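Local coordinates for CRISPR-associated endonuclease Cas9 (Campylobacter jejuni subsp. jejuni serotype O:2, PDB 5X2H), which is an RNA-guided endonuclease of CRISPR adaptive immunity whose full-length form cuts both strands of invading DNA with HNH and RuvC-like nuclease domains, at residues R111-F124 / E209-F222. Residues are numbered along the deposited sequence; the frame is centred on the assembly and turned at random.
Sequences RFRALNELLSKQDF and ELKLIFKKQREFGF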
loop_
_atom_site.group_PDB
_atom_site.type_symbol
_atom_site.label_atom_id
_atom_site.label_comp_id
_atom_site.label_asym_id
_atom_site.label_seq_id
_atom_site.Cartn_x
_atom_site.Cartn_y
_atom_site.Cartn_z
ATOM N N ARG A 111 -36.740 8.057 -19.328
ATOM C CA ARG A 111 -36.820 6.649 -18.962
ATOM C C ARG A 111 -38.220 6.245 -18.519
ATOM O O ARG A 111 -38.551 5.055 -18.573
ATOM C CB ARG A 111 -35.801 6.333 -17.864
ATOM C CG ARG A 111 -34.370 6.226 -18.378
ATOM C CD ARG A 111 -33.347 6.443 -17.274
ATOM N NE ARG A 111 -33.415 5.419 -16.237
ATOM C CZ ARG A 111 -32.649 5.409 -15.150
ATOM N NH1 ARG A 111 -31.757 6.373 -14.957
ATOM N NH2 ARG A 111 -32.776 4.439 -14.254
ATOM N N PHE A 112 -39.048 7.198 -18.083
ATOM C CA PHE A 112 -40.443 6.876 -17.803
ATOM C C PHE A 112 -41.264 6.809 -19.084
ATOM O O PHE A 112 -42.111 5.922 -19.232
ATOM C CB PHE A 112 -41.049 7.895 -16.835
ATOM C CG PHE A 112 -42.531 7.728 -16.643
ATOM C CD1 PHE A 112 -43.038 6.608 -16.005
ATOM C CD2 PHE A 112 -43.419 8.686 -17.109
ATOM C CE1 PHE A 112 -44.403 6.445 -15.835
ATOM C CE2 PHE A 112 -44.786 8.529 -16.940
ATOM C CZ PHE A 112 -45.277 7.408 -16.301
ATOM N N ARG A 113 -41.028 7.737 -20.019
ATOM C CA ARG A 113 -41.732 7.700 -21.297
ATOM C C ARG A 113 -41.466 6.397 -22.038
ATOM O O ARG A 113 -42.351 5.873 -22.724
ATOM C CB ARG A 113 -41.309 8.877 -22.174
ATOM C CG ARG A 113 -41.681 10.248 -21.663
ATOM C CD ARG A 113 -41.201 11.289 -22.657
ATOM N NE ARG A 113 -41.477 12.656 -22.235
ATOM C CZ ARG A 113 -41.071 13.730 -22.902
ATOM N NH1 ARG A 113 -40.368 13.589 -24.017
ATOM N NH2 ARG A 113 -41.364 14.944 -22.456
ATOM N N ALA A 114 -40.247 5.866 -21.914
ATOM C CA ALA A 114 -39.864 4.662 -22.642
ATOM C C ALA A 114 -40.754 3.474 -22.309
ATOM O O ALA A 114 -40.817 2.523 -23.096
ATOM C CB ALA A 114 -38.404 4.313 -22.349
ATOM N N LEU A 115 -41.437 3.503 -21.166
ATOM C CA LEU A 115 -42.371 2.446 -20.810
ATOM C C LEU A 115 -43.751 2.645 -21.423
ATOM O O LEU A 115 -44.607 1.766 -21.275
ATOM C CB LEU A 115 -42.497 2.354 -19.288
ATOM C CG LEU A 115 -41.192 2.413 -18.490
ATOM C CD1 LEU A 115 -41.477 2.429 -16.997
ATOM C CD2 LEU A 115 -40.279 1.252 -18.850
ATOM N N ASN A 116 -43.991 3.767 -22.106
ATOM C CA ASN A 116 -45.335 4.090 -22.579
ATOM C C ASN A 116 -45.409 4.592 -24.013
ATOM O O ASN A 116 -46.471 4.451 -24.629
ATOM C CB ASN A 116 -45.983 5.134 -21.661
ATOM C CG ASN A 116 -45.942 4.731 -20.200
ATOM O OD1 ASN A 116 -46.763 3.939 -19.739
ATOM N ND2 ASN A 116 -44.977 5.274 -19.463
ATOM N N GLU A 117 -44.349 5.165 -24.578
ATOM C CA GLU A 117 -44.422 5.714 -25.925
ATOM C C GLU A 117 -43.077 5.543 -26.614
ATOM O O GLU A 117 -42.064 5.224 -25.984
ATOM C CB GLU A 117 -44.830 7.190 -25.905
ATOM C CG GLU A 117 -43.690 8.134 -25.564
ATOM C CD GLU A 117 -44.178 9.493 -25.109
ATOM O OE1 GLU A 117 -45.243 9.553 -24.461
ATOM O OE2 GLU A 117 -43.499 10.499 -25.400
ATOM N N LEU A 118 -43.081 5.768 -27.925
ATOM C CA LEU A 118 -41.857 5.683 -28.708
ATOM C C LEU A 118 -40.923 6.840 -28.371
ATOM O O LEU A 118 -41.347 7.995 -28.268
ATOM C CB LEU A 118 -42.183 5.692 -30.203
ATOM C CG LEU A 118 -41.006 5.782 -31.179
ATOM C CD1 LEU A 118 -40.090 4.577 -31.043
ATOM C CD2 LEU A 118 -41.506 5.919 -32.609
ATOM N N LEU A 119 -39.645 6.523 -28.194
ATOM C CA LEU A 119 -38.633 7.539 -27.960
ATOM C C LEU A 119 -37.986 7.962 -29.271
ATOM O O LEU A 119 -37.850 7.168 -30.205
ATOM C CB LEU A 119 -37.552 7.030 -27.005
ATOM C CG LEU A 119 -37.919 6.813 -25.538
ATOM C CD1 LEU A 119 -36.677 6.445 -24.743
ATOM C CD2 LEU A 119 -38.584 8.053 -24.964
ATOM N N SER A 120 -37.597 9.231 -29.334
ATOM C CA SER A 120 -36.678 9.668 -30.371
ATOM C C SER A 120 -35.335 8.975 -30.184
ATOM O O SER A 120 -34.948 8.616 -29.069
ATOM C CB SER A 120 -36.501 11.187 -30.318
ATOM O OG SER A 120 -35.279 11.582 -30.914
ATOM N N LYS A 121 -34.617 8.775 -31.292
ATOM C CA LYS A 121 -33.308 8.145 -31.181
ATOM C C LYS A 121 -32.303 9.044 -30.472
ATOM O O LYS A 121 -31.324 8.538 -29.914
ATOM C CB LYS A 121 -32.793 7.730 -32.560
ATOM C CG LYS A 121 -32.673 8.842 -33.583
ATOM C CD LYS A 121 -32.358 8.244 -34.949
ATOM C CE LYS A 121 -31.863 9.289 -35.931
ATOM N NZ LYS A 121 -31.513 8.675 -37.243
ATOM N N GLN A 122 -32.528 10.361 -30.469
ATOM C CA GLN A 122 -31.746 11.232 -29.599
ATOM C C GLN A 122 -32.112 11.018 -28.136
ATOM O O GLN A 122 -31.248 11.126 -27.258
ATOM C CB GLN A 122 -31.950 12.697 -29.986
ATOM C CG GLN A 122 -31.400 13.086 -31.354
ATOM C CD GLN A 122 -32.309 12.671 -32.499
ATOM O OE1 GLN A 122 -33.383 12.109 -32.284
ATOM N NE2 GLN A 122 -31.879 12.948 -33.725
ATOM N N ASP A 123 -33.383 10.713 -27.859
ATOM C CA ASP A 123 -33.799 10.427 -26.491
ATOM C C ASP A 123 -33.269 9.077 -26.029
ATOM O O ASP A 123 -32.729 8.955 -24.924
ATOM C CB ASP A 123 -35.324 10.466 -26.384
ATOM C CG ASP A 123 -35.893 11.842 -26.659
ATOM O OD1 ASP A 123 -35.205 12.841 -26.361
ATOM O OD2 ASP A 123 -37.029 11.922 -27.178
ATOM N N PHE A 124 -33.425 8.045 -26.863
ATOM C CA PHE A 124 -32.909 6.728 -26.515
ATOM C C PHE A 124 -31.399 6.761 -26.320
ATOM O O PHE A 124 -30.864 6.024 -25.483
ATOM C CB PHE A 124 -33.286 5.715 -27.599
ATOM C CG PHE A 124 -33.225 4.281 -27.144
ATOM C CD1 PHE A 124 -33.188 3.964 -25.797
ATOM C CD2 PHE A 124 -33.202 3.249 -28.070
ATOM C CE1 PHE A 124 -33.130 2.645 -25.380
ATOM C CE2 PHE A 124 -33.144 1.929 -27.659
ATOM C CZ PHE A 124 -33.107 1.628 -26.312
ATOM N N GLU A 209 -33.849 -2.757 -16.301
ATOM C CA GLU A 209 -34.540 -1.616 -16.893
ATOM C C GLU A 209 -34.155 -1.442 -18.357
ATOM O O GLU A 209 -35.025 -1.293 -19.223
ATOM C CB GLU A 209 -34.241 -0.344 -16.102
ATOM C CG GLU A 209 -34.897 0.895 -16.690
ATOM C CD GLU A 209 -34.566 2.162 -15.926
ATOM O OE1 GLU A 209 -34.905 3.259 -16.421
ATOM O OE2 GLU A 209 -33.964 2.063 -14.835
ATOM N N LEU A 210 -32.853 -1.466 -18.651
ATOM C CA LEU A 210 -32.409 -1.305 -20.032
ATOM C C LEU A 210 -32.902 -2.445 -20.921
ATOM O O LEU A 210 -33.188 -2.224 -22.103
ATOM C CB LEU A 210 -30.885 -1.199 -20.082
ATOM C CG LEU A 210 -30.289 -0.722 -21.406
ATOM C CD1 LEU A 210 -31.010 0.520 -21.902
ATOM C CD2 LEU A 210 -28.797 -0.448 -21.247
ATOM N N LYS A 211 -33.012 -3.661 -20.378
ATOM C CA LYS A 211 -33.628 -4.744 -21.142
ATOM C C LYS A 211 -35.108 -4.470 -21.382
ATOM O O LYS A 211 -35.622 -4.723 -22.478
ATOM C CB LYS A 211 -33.449 -6.080 -20.419
ATOM C CG LYS A 211 -32.021 -6.595 -20.388
ATOM C CD LYS A 211 -31.943 -7.956 -19.708
ATOM C CE LYS A 211 -30.522 -8.497 -19.712
ATOM N NZ LYS A 211 -30.423 -9.788 -18.982
ATOM N N LEU A 212 -35.805 -3.953 -20.368
ATOM C CA LEU A 212 -37.223 -3.650 -20.517
ATOM C C LEU A 212 -37.444 -2.501 -21.492
ATOM O O LEU A 212 -38.391 -2.526 -22.286
ATOM C CB LEU A 212 -37.832 -3.320 -19.154
ATOM C CG LEU A 212 -39.296 -2.874 -19.146
ATOM C CD1 LEU A 212 -40.209 -4.007 -19.601
ATOM C CD2 LEU A 212 -39.697 -2.372 -17.768
ATOM N N ILE A 213 -36.578 -1.486 -21.447
ATOM C CA ILE A 213 -36.730 -0.340 -22.340
ATOM C C ILE A 213 -36.556 -0.765 -23.792
ATOM O O ILE A 213 -37.304 -0.327 -24.674
ATOM C CB ILE A 213 -35.742 0.775 -21.949
ATOM C CG1 ILE A 213 -36.147 1.398 -20.611
ATOM C CG2 ILE A 213 -35.672 1.832 -23.038
ATOM C CD1 ILE A 213 -35.176 2.450 -20.103
ATOM N N PHE A 214 -35.569 -1.625 -24.065
ATOM C CA PHE A 214 -35.394 -2.146 -25.417
ATOM C C PHE A 214 -36.641 -2.889 -25.879
ATOM O O PHE A 214 -37.134 -2.667 -26.992
ATOM C CB PHE A 214 -34.170 -3.061 -25.479
ATOM C CG PHE A 214 -32.916 -2.371 -25.942
ATOM C CD1 PHE A 214 -32.713 -2.110 -27.286
ATOM C CD2 PHE A 214 -31.938 -1.992 -25.037
ATOM C CE1 PHE A 214 -31.565 -1.477 -27.721
ATOM C CE2 PHE A 214 -30.784 -1.360 -25.467
ATOM C CZ PHE A 214 -30.599 -1.102 -26.812
ATOM N N LYS A 215 -37.174 -3.768 -25.027
ATOM C CA LYS A 215 -38.353 -4.548 -25.392
ATOM C C LYS A 215 -39.571 -3.656 -25.597
ATOM O O LYS A 215 -40.357 -3.871 -26.528
ATOM C CB LYS A 215 -38.630 -5.600 -24.319
ATOM C CG LYS A 215 -39.942 -6.352 -24.492
ATOM C CD LYS A 215 -40.600 -6.596 -23.140
ATOM C CE LYS A 215 -40.682 -8.075 -22.801
ATOM N NZ LYS A 215 -41.839 -8.734 -23.463
ATOM N N LYS A 216 -39.747 -2.647 -24.740
ATOM C CA LYS A 216 -40.896 -1.756 -24.876
ATOM C C LYS A 216 -40.766 -0.868 -26.106
ATOM O O LYS A 216 -41.750 -0.644 -26.820
ATOM C CB LYS A 216 -41.061 -0.914 -23.612
ATOM C CG LYS A 216 -41.556 -1.705 -22.410
ATOM C CD LYS A 216 -43.077 -1.704 -22.318
ATOM C CE LYS A 216 -43.580 -2.951 -21.603
ATOM N NZ LYS A 216 -45.000 -2.827 -21.171
ATOM N N GLN A 217 -39.564 -0.349 -26.369
ATOM C CA GLN A 217 -39.346 0.410 -27.597
ATOM C C GLN A 217 -39.532 -0.465 -28.826
ATOM O O GLN A 217 -39.941 0.026 -29.885
ATOM C CB GLN A 217 -37.950 1.035 -27.594
ATOM C CG GLN A 217 -37.786 2.167 -26.597
ATOM C CD GLN A 217 -38.787 3.282 -26.820
ATOM O OE1 GLN A 217 -38.677 4.048 -27.775
ATOM N NE2 GLN A 217 -39.777 3.371 -25.939
ATOM N N ARG A 218 -39.234 -1.758 -28.704
ATOM C CA ARG A 218 -39.493 -2.691 -29.793
ATOM C C ARG A 218 -40.985 -2.781 -30.085
ATOM O O ARG A 218 -41.401 -2.783 -31.250
ATOM C CB ARG A 218 -38.922 -4.061 -29.431
ATOM C CG ARG A 218 -38.735 -5.022 -30.586
ATOM C CD ARG A 218 -37.870 -6.183 -30.127
ATOM N NE ARG A 218 -36.586 -5.705 -29.620
ATOM C CZ ARG A 218 -35.888 -6.301 -28.660
ATOM N NH1 ARG A 218 -36.347 -7.403 -28.083
ATOM N NH2 ARG A 218 -34.731 -5.787 -28.269
ATOM N N GLU A 219 -41.808 -2.840 -29.035
ATOM C CA GLU A 219 -43.252 -2.906 -29.223
ATOM C C GLU A 219 -43.803 -1.611 -29.806
ATOM O O GLU A 219 -44.827 -1.633 -30.498
ATOM C CB GLU A 219 -43.938 -3.221 -27.894
ATOM C CG GLU A 219 -43.461 -4.506 -27.238
ATOM C CD GLU A 219 -43.949 -4.649 -25.807
ATOM O OE1 GLU A 219 -44.642 -3.731 -25.315
ATOM O OE2 GLU A 219 -43.637 -5.681 -25.173
ATOM N N PHE A 220 -43.146 -0.485 -29.544
ATOM C CA PHE A 220 -43.615 0.814 -30.006
ATOM C C PHE A 220 -43.139 1.159 -31.410
ATOM O O PHE A 220 -43.513 2.215 -31.931
ATOM C CB PHE A 220 -43.179 1.906 -29.026
ATOM C CG PHE A 220 -43.797 1.774 -27.664
ATOM C CD1 PHE A 220 -45.089 1.294 -27.524
ATOM C CD2 PHE A 220 -43.083 2.110 -26.526
ATOM C CE1 PHE A 220 -45.664 1.163 -26.275
ATOM C CE2 PHE A 220 -43.650 1.978 -25.272
ATOM C CZ PHE A 220 -44.942 1.505 -25.146
ATOM N N GLY A 221 -42.331 0.306 -32.034
ATOM C CA GLY A 221 -41.919 0.505 -33.409
ATOM C C GLY A 221 -40.487 0.952 -33.605
ATOM O O GLY A 221 -40.088 1.187 -34.752
ATOM N N PHE A 222 -39.701 1.087 -32.539
ATOM C CA PHE A 222 -38.295 1.429 -32.699
ATOM C C PHE A 222 -37.562 0.263 -33.349
ATOM O O PHE A 222 -37.672 -0.884 -32.902
ATOM C CB PHE A 222 -37.667 1.771 -31.346
ATOM C CG PHE A 222 -36.508 2.728 -31.434
ATOM C CD1 PHE A 222 -35.320 2.348 -32.040
ATOM C CD2 PHE A 222 -36.602 4.003 -30.897
ATOM C CE1 PHE A 222 -34.254 3.224 -32.118
ATOM C CE2 PHE A 222 -35.539 4.885 -30.971
ATOM C CZ PHE A 222 -34.363 4.494 -31.583
#
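The ring of F124 turns its edge to two other phenylalanines, making an aromatic cluster in the helical part of Cas9, away from the RuvC active site, where the start of helix 121-133 meets helix 203-219 and the residues that follow it. CZ of F124 stands over the centre of one face of F214, the planes 66° apart in a T-shaped pair, while CD2 approaches a face of F222 nearer the rim, with centroids 5.3 Å apart. CE1 of F124 lies against CG2 of I213, which also touches CB of A114. At the edge of F222 lies L119 O, and L118 CD1 packs against CD2 of the ring at 3.5 Å. F220 has E117 CA over one face and K216 O over the other, with A114 O at its edge. A Schellman motif with G221 at positive phi ends helix 203-219 and turns the chain between F220 and F222.

Between these rings, Q217 binds the loop joining helices 107-113 and 121-133. Bent at chi2 (-57°), its chain brings the amide to the loop backbone: NE2 donates to E117 O at 2.9 Å and to A114 O at 3.1 Å, both near the amide plane, and OE1 accepts from L119 N at 2.7 Å. Three hydrogen bonds to the loop backbone thus fix the rotation of this buried amide. At the other end of the contact R111 grips E209 side-on in a buried salt bridge, with V168 of helix 168-175 beside both side chains; NE meets OE1 at 2.6 Å, and NH2 meets OE2 at 2.7 Å, both on the syn side of the carboxylate.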